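Local atomic coordinates of 11S globulin subunit beta (Cucurbita maxima, PDB entry 2E9Q), a protein that serves as a seed storage protein of the 11S globulin family, a nutrient reservoir for the plant that assembles into hexamers. Residues S345-V356 with D368-I379; V335-S343 with N402-A411. One frame throughout, in Å; residues are numbered along the deposited sequence. Where two conformers were deposited one is given.

Contact 1. Residues S345-V356 with D368-I379; sequences SVMYATRGNARV and DGEVREGQVLMI
The Tyr348 ring meets Val376 CG2 at its edge, near the ring plane, CD1 to CG2 3.7 Å, while CZ and OH run alongside Gly374, whose CA is 3.5 Å from Tyr348 OH. With CG anti to the backbone N (chi1 173°), the ring points along the Glu373 side chain, and a water joins the ends: the water, its oxygen 2.8 Å from Tyr348 OH, donates to Glu373 OE1. Arg67 also bonds that hydroxyl. In one of two modelled conformers, the Arg355 guanidinium takes Asp368 OD1 near its edge, tilted from its plane, in a salt bridge, NH2 to OD1 3.1 Å; Gln357 NE2 also hydrogen-bonds OD1. The Asn353 amide sends ND2 to Glu370 OE2 at 2.6 Å, with the flat groups turned 66° apart, and the bend at chi2 of Glu370 brings its carboxylate beside the Ala354 carbonyl oxygen, a contact of acceptors and not a hydrogen bond. Backbone pairing is antiparallel in two blocks whose register shifts by one residue, linked on one side by the type II turn Arg372 to Gln375 and on the other by the corner at Arg351 and Gly352. In this cupin domain, strand 63-70 meets Val346 and Val376, and helix 56-61 meets Val376 and Met378, all on one face of the 345-350/376-379 pair; strand 393-400 borders strand 345-350 on its other side.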
loop_
_atom_site.group_PDB
_atom_site.type_symbol
_atom_site.label_atom_id
_atom_site.label_comp_id
_atom_site.label_asym_id
_atom_site.label_seq_id
_atom_site.Cartn_x
_atom_site.Cartn_y
_atom_site.Cartn_z
ATOM N N SER A 345 8.321 0.990 16.451
ATOM C CA SER A 345 9.146 1.994 17.079
ATOM C C SER A 345 10.550 1.427 17.207
ATOM O O SER A 345 10.791 0.509 17.996
ATOM C CB SER A 345 8.552 2.357 18.443
ATOM O OG SER A 345 9.300 3.380 19.079
ATOM N N VAL A 346 11.471 1.969 16.421
ATOM C CA VAL A 346 12.848 1.500 16.427
ATOM C C VAL A 346 13.739 2.405 17.282
ATOM O O VAL A 346 14.208 3.459 16.839
ATOM C CB VAL A 346 13.370 1.409 14.980
ATOM C CG1 VAL A 346 14.703 0.704 14.934
ATOM C CG2 VAL A 346 12.352 0.668 14.123
ATOM N N MET A 347 13.972 1.967 18.516
ATOM C CA MET A 347 14.771 2.720 19.479
ATOM C C MET A 347 16.279 2.506 19.486
ATOM O O MET A 347 16.759 1.390 19.662
ATOM C CB MET A 347 14.248 2.463 20.891
ATOM C CG MET A 347 15.112 3.081 21.966
ATOM S SD MET A 347 14.468 2.831 23.612
ATOM C CE MET A 347 13.084 3.791 23.539
ATOM N N TYR A 348 17.021 3.588 19.294
ATOM C CA TYR A 348 18.477 3.560 19.343
ATOM C C TYR A 348 18.877 4.341 20.605
ATOM O O TYR A 348 18.548 5.525 20.741
ATOM C CB TYR A 348 19.091 4.240 18.125
ATOM C CG TYR A 348 20.585 4.383 18.235
ATOM C CD1 TYR A 348 21.436 3.354 17.840
ATOM C CD2 TYR A 348 21.153 5.533 18.794
ATOM C CE1 TYR A 348 22.823 3.461 18.002
ATOM C CE2 TYR A 348 22.530 5.650 18.957
ATOM C CZ TYR A 348 23.361 4.617 18.563
ATOM O OH TYR A 348 24.728 4.742 18.719
ATOM N N ALA A 349 19.584 3.686 21.519
ATOM C CA ALA A 349 20.004 4.328 22.759
ATOM C C ALA A 349 21.211 5.238 22.523
ATOM O O ALA A 349 22.259 4.779 22.074
ATOM C CB ALA A 349 20.331 3.269 23.803
ATOM N N THR A 350 21.064 6.528 22.816
ATOM C CA THR A 350 22.167 7.469 22.605
ATOM C C THR A 350 23.035 7.635 23.845
ATOM O O THR A 350 24.164 8.087 23.751
ATOM C CB THR A 350 21.662 8.863 22.181
ATOM O OG1 THR A 350 20.709 9.333 23.140
ATOM C CG2 THR A 350 21.003 8.797 20.812
ATOM N N ARG A 351 22.509 7.270 25.005
ATOM C CA ARG A 351 23.284 7.385 26.234
ATOM C C ARG A 351 22.647 6.639 27.390
ATOM O O ARG A 351 21.437 6.477 27.441
ATOM C CB ARG A 351 23.439 8.854 26.630
ATOM C CG ARG A 351 24.875 9.349 26.655
ATOM C CD ARG A 351 24.955 10.560 27.549
ATOM N NE ARG A 351 24.344 10.233 28.828
ATOM C CZ ARG A 351 23.431 10.977 29.434
ATOM N NH1 ARG A 351 22.923 10.585 30.599
ATOM N NH2 ARG A 351 23.029 12.109 28.879
ATOM N N GLY A 352 23.471 6.196 28.330
ATOM C CA GLY A 352 22.947 5.496 29.486
ATOM C C GLY A 352 22.475 4.082 29.210
ATOM O O GLY A 352 22.920 3.424 28.265
ATOM N N ASN A 353 21.567 3.606 30.048
ATOM C CA ASN A 353 21.026 2.271 29.880
ATOM C C ASN A 353 19.720 2.233 30.632
ATOM O O ASN A 353 19.441 3.116 31.435
ATOM C CB ASN A 353 21.989 1.204 30.421
ATOM C CG ASN A 353 22.119 1.238 31.934
ATOM O OD1 ASN A 353 22.927 1.986 32.485
ATOM N ND2 ASN A 353 21.305 0.429 32.613
ATOM N N ALA A 354 18.908 1.222 30.365
ATOM C CA ALA A 354 17.624 1.111 31.026
ATOM C C ALA A 354 17.117 -0.317 30.971
ATOM O O ALA A 354 17.551 -1.114 30.137
ATOM C CB ALA A 354 16.627 2.025 30.344
ATOM N N ARG A 355 16.198 -0.637 31.867
ATOM C CA ARG A 355 15.614 -1.959 31.869
ATOM C C ARG A 355 14.342 -1.763 31.075
ATOM O O ARG A 355 13.589 -0.821 31.325
ATOM C CB ARG A 355 15.258 -2.453 33.275
ATOM C CG ARG A 355 14.741 -3.897 33.241
ATOM C CD ARG A 355 14.186 -4.399 34.569
ATOM N NE ARG A 355 13.765 -5.796 34.457
ATOM C CZ ARG A 355 13.092 -6.463 35.391
ATOM N NH1 ARG A 355 12.750 -5.870 36.528
ATOM N NH2 ARG A 355 12.761 -7.731 35.188
ATOM N N VAL A 356 14.113 -2.645 30.114
ATOM C CA VAL A 356 12.933 -2.563 29.269
ATOM C C VAL A 356 12.188 -3.886 29.186
ATOM O O VAL A 356 12.803 -4.942 29.040
ATOM C CB VAL A 356 13.314 -2.154 27.839
ATOM C CG1 VAL A 356 12.061 -2.041 26.983
ATOM C CG2 VAL A 356 14.073 -0.835 27.859
ATOM N N ASP A 368 12.856 -8.734 27.976
ATOM C CA ASP A 368 12.967 -8.390 29.383
ATOM C C ASP A 368 14.453 -8.322 29.679
ATOM O O ASP A 368 15.092 -9.337 29.964
ATOM C CB ASP A 368 12.290 -9.461 30.246
ATOM C CG ASP A 368 12.376 -9.160 31.729
ATOM O OD1 ASP A 368 12.634 -7.994 32.096
ATOM O OD2 ASP A 368 12.170 -10.092 32.538
ATOM N N GLY A 369 15.008 -7.120 29.585
ATOM C CA GLY A 369 16.421 -6.950 29.838
ATOM C C GLY A 369 16.881 -5.516 29.715
ATOM O O GLY A 369 16.093 -4.583 29.830
ATOM N N GLU A 370 18.172 -5.351 29.465
ATOM C CA GLU A 370 18.771 -4.038 29.343
ATOM C C GLU A 370 19.012 -3.608 27.909
ATOM O O GLU A 370 19.176 -4.433 27.017
ATOM C CB GLU A 370 20.121 -4.012 30.063
ATOM C CG GLU A 370 20.055 -4.135 31.568
ATOM C CD GLU A 370 19.378 -2.944 32.211
ATOM O OE1 GLU A 370 18.202 -3.083 32.619
ATOM O OE2 GLU A 370 20.019 -1.866 32.298
ATOM N N VAL A 371 19.035 -2.295 27.718
ATOM C CA VAL A 371 19.332 -1.681 26.439
ATOM C C VAL A 371 20.391 -0.664 26.832
ATOM O O VAL A 371 20.168 0.151 27.728
ATOM C CB VAL A 371 18.126 -0.939 25.833
ATOM C CG1 VAL A 371 18.522 -0.345 24.504
ATOM C CG2 VAL A 371 16.965 -1.886 25.637
ATOM N N ARG A 372 21.545 -0.721 26.184
ATOM C CA ARG A 372 22.619 0.194 26.516
ATOM C C ARG A 372 22.979 1.083 25.336
ATOM O O ARG A 372 22.686 0.752 24.181
ATOM C CB ARG A 372 23.856 -0.589 26.959
ATOM C CG ARG A 372 23.557 -1.720 27.920
ATOM C CD ARG A 372 24.831 -2.348 28.462
ATOM N NE ARG A 372 24.558 -3.570 29.214
ATOM C CZ ARG A 372 23.683 -3.667 30.215
ATOM N NH1 ARG A 372 22.974 -2.610 30.605
ATOM N NH2 ARG A 372 23.515 -4.831 30.829
ATOM N N GLU A 373 23.617 2.210 25.643
ATOM C CA GLU A 373 24.049 3.166 24.632
ATOM C C GLU A 373 24.613 2.408 23.453
ATOM O O GLU A 373 25.396 1.482 23.633
ATOM C CB GLU A 373 25.131 4.098 25.201
ATOM C CG GLU A 373 25.674 5.134 24.207
ATOM C CD GLU A 373 26.737 4.577 23.257
ATOM O OE1 GLU A 373 26.844 5.086 22.120
ATOM O OE2 GLU A 373 27.476 3.643 23.644
ATOM N N GLY A 374 24.204 2.798 22.250
ATOM C CA GLY A 374 24.710 2.145 21.059
ATOM C C GLY A 374 23.872 0.981 20.579
ATOM O O GLY A 374 24.111 0.459 19.491
ATOM N N GLN A 375 22.886 0.579 21.374
ATOM C CA GLN A 375 22.044 -0.543 20.991
ATOM C C GLN A 375 20.685 -0.139 20.432
ATOM O O GLN A 375 20.197 0.962 20.688
ATOM C CB GLN A 375 21.827 -1.478 22.183
ATOM C CG GLN A 375 23.102 -2.085 22.762
ATOM C CD GLN A 375 22.797 -3.113 23.840
ATOM O OE1 GLN A 375 21.995 -2.866 24.746
ATOM N NE2 GLN A 375 23.434 -4.274 23.743
ATOM N N VAL A 376 20.076 -1.069 19.695
ATOM C CA VAL A 376 18.769 -0.876 19.074
ATOM C C VAL A 376 17.733 -1.928 19.487
ATOM O O VAL A 376 17.991 -3.126 19.416
ATOM C CB VAL A 376 18.889 -0.930 17.535
ATOM C CG1 VAL A 376 17.495 -0.795 16.894
ATOM C CG2 VAL A 376 19.840 0.168 17.048
ATOM N N LEU A 377 16.565 -1.471 19.924
ATOM C CA LEU A 377 15.472 -2.359 20.288
ATOM C C LEU A 377 14.286 -1.964 19.407
ATOM O O LEU A 377 13.837 -0.824 19.440
ATOM C CB LEU A 377 15.088 -2.222 21.763
ATOM C CG LEU A 377 13.863 -3.076 22.153
ATOM C CD1 LEU A 377 14.179 -4.568 22.019
ATOM C CD2 LEU A 377 13.448 -2.761 23.572
ATOM N N MET A 378 13.806 -2.914 18.609
ATOM C CA MET A 378 12.687 -2.707 17.694
ATOM C C MET A 378 11.434 -3.099 18.447
ATOM O O MET A 378 11.285 -4.260 18.819
ATOM C CB MET A 378 12.872 -3.621 16.473
ATOM C CG MET A 378 12.296 -3.144 15.140
ATOM S SD MET A 378 10.495 -3.055 15.007
ATOM C CE MET A 378 10.104 -4.735 14.589
ATOM N N ILE A 379 10.554 -2.135 18.710
ATOM C CA ILE A 379 9.299 -2.409 19.404
ATOM C C ILE A 379 8.173 -2.466 18.373
ATOM O O ILE A 379 7.807 -1.445 17.780
ATOM C CB ILE A 379 8.947 -1.305 20.406
ATOM C CG1 ILE A 379 10.137 -1.018 21.328
ATOM C CG2 ILE A 379 7.696 -1.696 21.178
ATOM C CD1 ILE A 379 10.342 -2.036 22.408
HETATM O O HOH W 1 25.477 7.027 20.071
#

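Contact 2. Residues V335-S343 with N402-A411; sequences VAPHYTVNS and NDNAITNLLA
Pro337 comes first: its O accepts Leu410 N at 3.0 Å, and Leu410 lays CB against the proline CG. At His338 the backbone forms a non-hydrogen-bonded pair with Leu409, and the ring turns back on its own strand, ND1 to Ala336 O 2.7 Å, the acceptor 2° from the ring plane, which fixes the ring's rotation. Tyr339 pairs with Asn408 through two backbone bonds. Asn408 CB sits over one ring face in a CH-pi contact, 4.1 Å from the centroid, while Leu410 CD2 reaches the ring edge; the phenol OH bonds Gly142 O of a neighbouring subunit. Thr340 and Thr407 form a non-hydrogen-bonded antiparallel pair, and Val341 N then bonds Ile406 O at 2.9 Å. Asn342, its CG held between backbone N and carbonyl carbon (chi1 64°), grips the 402-411 segment with both ends of its amide: OD1 accepts Ile406 N at 2.8 Å, and ND2 donates to Asn404 O at 2.7 Å, almost straight at 176°, though ND2 approaches from above the Asn404 carbonyl plane. Ser343 CB closes on Asn402 CB at 3.5 Å. Strand 407-409 thus extends a cupin sheet past strand 334-340, with strand 384-390 also paired to 334-340, and a neighbouring subunit packs on Pro337, Ile406 and Asn408.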
loop_
_atom_site.group_PDB
_atom_site.type_symbol
_atom_site.label_atom_id
_atom_site.label_comp_id
_atom_site.label_asym_id
_atom_site.label_seq_id
_atom_site.Cartn_x
_atom_site.Cartn_y
_atom_site.Cartn_z
ATOM N N VAL A 335 9.237 5.342 31.825
ATOM C CA VAL A 335 8.243 5.744 30.832
ATOM C C VAL A 335 7.071 4.811 31.114
ATOM O O VAL A 335 7.245 3.598 31.200
ATOM C CB VAL A 335 8.731 5.537 29.376
ATOM C CG1 VAL A 335 7.573 5.727 28.412
ATOM C CG2 VAL A 335 9.827 6.541 29.048
ATOM N N ALA A 336 5.885 5.377 31.290
ATOM C CA ALA A 336 4.695 4.593 31.599
ATOM C C ALA A 336 4.383 3.539 30.540
ATOM O O ALA A 336 4.730 3.705 29.369
ATOM C CB ALA A 336 3.496 5.517 31.760
ATOM N N PRO A 337 3.734 2.428 30.950
ATOM C CA PRO A 337 3.385 1.373 29.996
ATOM C C PRO A 337 2.524 1.979 28.899
ATOM O O PRO A 337 1.594 2.737 29.163
ATOM C CB PRO A 337 2.619 0.357 30.851
ATOM C CG PRO A 337 2.166 1.152 32.053
ATOM C CD PRO A 337 3.344 2.040 32.317
ATOM N N HIS A 338 2.843 1.636 27.662
ATOM C CA HIS A 338 2.107 2.174 26.536
ATOM C C HIS A 338 2.427 1.351 25.295
ATOM O O HIS A 338 3.322 0.512 25.300
ATOM C CB HIS A 338 2.570 3.599 26.268
ATOM C CG HIS A 338 3.987 3.665 25.802
ATOM N ND1 HIS A 338 5.055 3.626 26.668
ATOM C CD2 HIS A 338 4.515 3.667 24.554
ATOM C CE1 HIS A 338 6.181 3.601 25.978
ATOM N NE2 HIS A 338 5.882 3.625 24.694
ATOM N N TYR A 339 1.699 1.621 24.225
ATOM C CA TYR A 339 1.946 0.949 22.973
ATOM C C TYR A 339 1.626 1.940 21.867
ATOM O O TYR A 339 0.877 2.894 22.075
ATOM C CB TYR A 339 1.071 -0.301 22.848
ATOM C CG TYR A 339 -0.402 -0.014 22.777
ATOM C CD1 TYR A 339 -1.168 0.158 23.936
ATOM C CD2 TYR A 339 -1.040 0.063 21.547
ATOM C CE1 TYR A 339 -2.533 0.385 23.855
ATOM C CE2 TYR A 339 -2.380 0.291 21.460
ATOM C CZ TYR A 339 -3.132 0.448 22.604
ATOM O OH TYR A 339 -4.491 0.653 22.461
ATOM N N THR A 340 2.207 1.731 20.696
ATOM C CA THR A 340 1.942 2.610 19.582
ATOM C C THR A 340 0.904 1.922 18.737
ATOM O O THR A 340 1.093 0.794 18.286
ATOM C CB THR A 340 3.189 2.865 18.754
ATOM O OG1 THR A 340 4.179 3.471 19.587
ATOM C CG2 THR A 340 2.867 3.799 17.578
ATOM N N VAL A 341 -0.200 2.612 18.515
ATOM C CA VAL A 341 -1.278 2.028 17.766
ATOM C C VAL A 341 -1.076 1.948 16.270
ATOM O O VAL A 341 -1.644 1.072 15.625
ATOM C CB VAL A 341 -2.618 2.762 18.064
ATOM C CG1 VAL A 341 -2.411 3.829 19.148
ATOM C CG2 VAL A 341 -3.195 3.370 16.794
ATOM N N ASN A 342 -0.258 2.831 15.714
ATOM C CA ASN A 342 -0.110 2.839 14.273
ATOM C C ASN A 342 1.279 2.691 13.675
ATOM O O ASN A 342 1.455 2.958 12.488
ATOM C CB ASN A 342 -0.757 4.104 13.725
ATOM C CG ASN A 342 -0.056 5.354 14.201
ATOM O OD1 ASN A 342 0.566 5.361 15.264
ATOM N ND2 ASN A 342 -0.161 6.422 13.424
ATOM N N SER A 343 2.273 2.292 14.465
ATOM C CA SER A 343 3.592 2.093 13.875
ATOM C C SER A 343 4.563 1.310 14.739
ATOM O O SER A 343 4.304 1.047 15.915
ATOM C CB SER A 343 4.236 3.428 13.501
ATOM O OG SER A 343 4.755 4.079 14.637
ATOM N N ASN A 402 5.760 5.577 10.533
ATOM C CA ASN A 402 4.522 6.262 10.175
ATOM C C ASN A 402 4.821 7.766 10.283
ATOM O O ASN A 402 5.704 8.165 11.048
ATOM C CB ASN A 402 3.400 5.884 11.143
ATOM C CG ASN A 402 2.021 6.126 10.556
ATOM O OD1 ASN A 402 1.474 5.272 9.859
ATOM N ND2 ASN A 402 1.456 7.297 10.823
ATOM N N ASP A 403 4.110 8.604 9.530
ATOM C CA ASP A 403 4.378 10.038 9.618
ATOM C C ASP A 403 3.804 10.639 10.892
ATOM O O ASP A 403 4.072 11.792 11.216
ATOM C CB ASP A 403 3.855 10.803 8.385
ATOM C CG ASP A 403 2.331 10.784 8.249
ATOM O OD1 ASP A 403 1.601 10.478 9.211
ATOM O OD2 ASP A 403 1.855 11.110 7.146
ATOM N N ASN A 404 3.033 9.844 11.625
ATOM C CA ASN A 404 2.424 10.322 12.861
ATOM C C ASN A 404 2.136 9.212 13.888
ATOM O O ASN A 404 0.990 8.777 14.045
ATOM C CB ASN A 404 1.126 11.067 12.529
ATOM C CG ASN A 404 0.392 11.524 13.768
ATOM O OD1 ASN A 404 0.967 12.186 14.636
ATOM N ND2 ASN A 404 -0.885 11.170 13.863
ATOM N N ALA A 405 3.174 8.779 14.594
ATOM C CA ALA A 405 3.048 7.726 15.598
ATOM C C ALA A 405 2.179 8.137 16.784
ATOM O O ALA A 405 2.413 9.155 17.420
ATOM C CB ALA A 405 4.429 7.317 16.093
ATOM N N ILE A 406 1.177 7.330 17.084
ATOM C CA ILE A 406 0.290 7.620 18.197
ATOM C C ILE A 406 0.497 6.617 19.324
ATOM O O ILE A 406 0.382 5.400 19.113
ATOM C CB ILE A 406 -1.174 7.531 17.777
ATOM C CG1 ILE A 406 -1.446 8.473 16.606
ATOM C CG2 ILE A 406 -2.062 7.836 18.981
ATOM C CD1 ILE A 406 -2.773 8.203 15.901
ATOM N N THR A 407 0.794 7.120 20.518
ATOM C CA THR A 407 0.993 6.243 21.658
ATOM C C THR A 407 -0.158 6.335 22.659
ATOM O O THR A 407 -0.575 7.432 23.055
ATOM C CB THR A 407 2.317 6.547 22.394
ATOM O OG1 THR A 407 2.049 6.799 23.781
ATOM C CG2 THR A 407 3.008 7.742 21.787
ATOM N N ASN A 408 -0.684 5.174 23.039
ATOM C CA ASN A 408 -1.754 5.096 24.018
ATOM C C ASN A 408 -1.135 4.690 25.349
ATOM O O ASN A 408 -0.384 3.710 25.421
ATOM C CB ASN A 408 -2.796 4.048 23.614
ATOM C CG ASN A 408 -3.869 4.608 22.720
ATOM O OD1 ASN A 408 -4.867 3.944 22.438
ATOM N ND2 ASN A 408 -3.673 5.840 22.261
ATOM N N LEU A 409 -1.438 5.443 26.399
ATOM C CA LEU A 409 -0.910 5.133 27.716
ATOM C C LEU A 409 -1.866 4.207 28.446
ATOM O O LEU A 409 -3.081 4.294 28.272
ATOM C CB LEU A 409 -0.712 6.412 28.529
ATOM C CG LEU A 409 0.456 7.305 28.110
ATOM C CD1 LEU A 409 0.243 7.811 26.693
ATOM C CD2 LEU A 409 0.563 8.473 29.084
ATOM N N LEU A 410 -1.319 3.311 29.255
ATOM C CA LEU A 410 -2.167 2.385 29.991
ATOM C C LEU A 410 -2.618 2.984 31.310
ATOM O O LEU A 410 -3.731 2.713 31.763
ATOM C CB LEU A 410 -1.448 1.053 30.237
ATOM C CG LEU A 410 -1.356 0.088 29.050
ATOM C CD1 LEU A 410 -2.716 0.007 28.366
ATOM C CD2 LEU A 410 -0.311 0.560 28.065
ATOM N N ALA A 411 -1.761 3.797 31.916
ATOM C CA ALA A 411 -2.090 4.447 33.186
ATOM C C ALA A 411 -1.603 5.899 33.200
ATOM O O ALA A 411 -0.663 6.245 32.486
ATOM C CB ALA A 411 -1.466 3.678 34.335
#

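Both contacts lie in the second cupin range of the chain, 288-437. From the N terminus, 335-343 comes first and leads almost directly into 345-356; the chain then turns through a hairpin and returns as 368-379, closing the short loop of contact 1. It runs on through strands 384-390 and 393-400 before 402-411 comes back to 335-343 and closes contact 2, leaving contact 1 nested within the wider loop. The centres are about 17 Å apart. Contact 1 spans two sheets, joining 345-350 to 376-379 in one and 353-359 to 365-372 in the other; contact 2 adds 407-409 to the second, where 384-390 pairs with both 353-359 and 334-340.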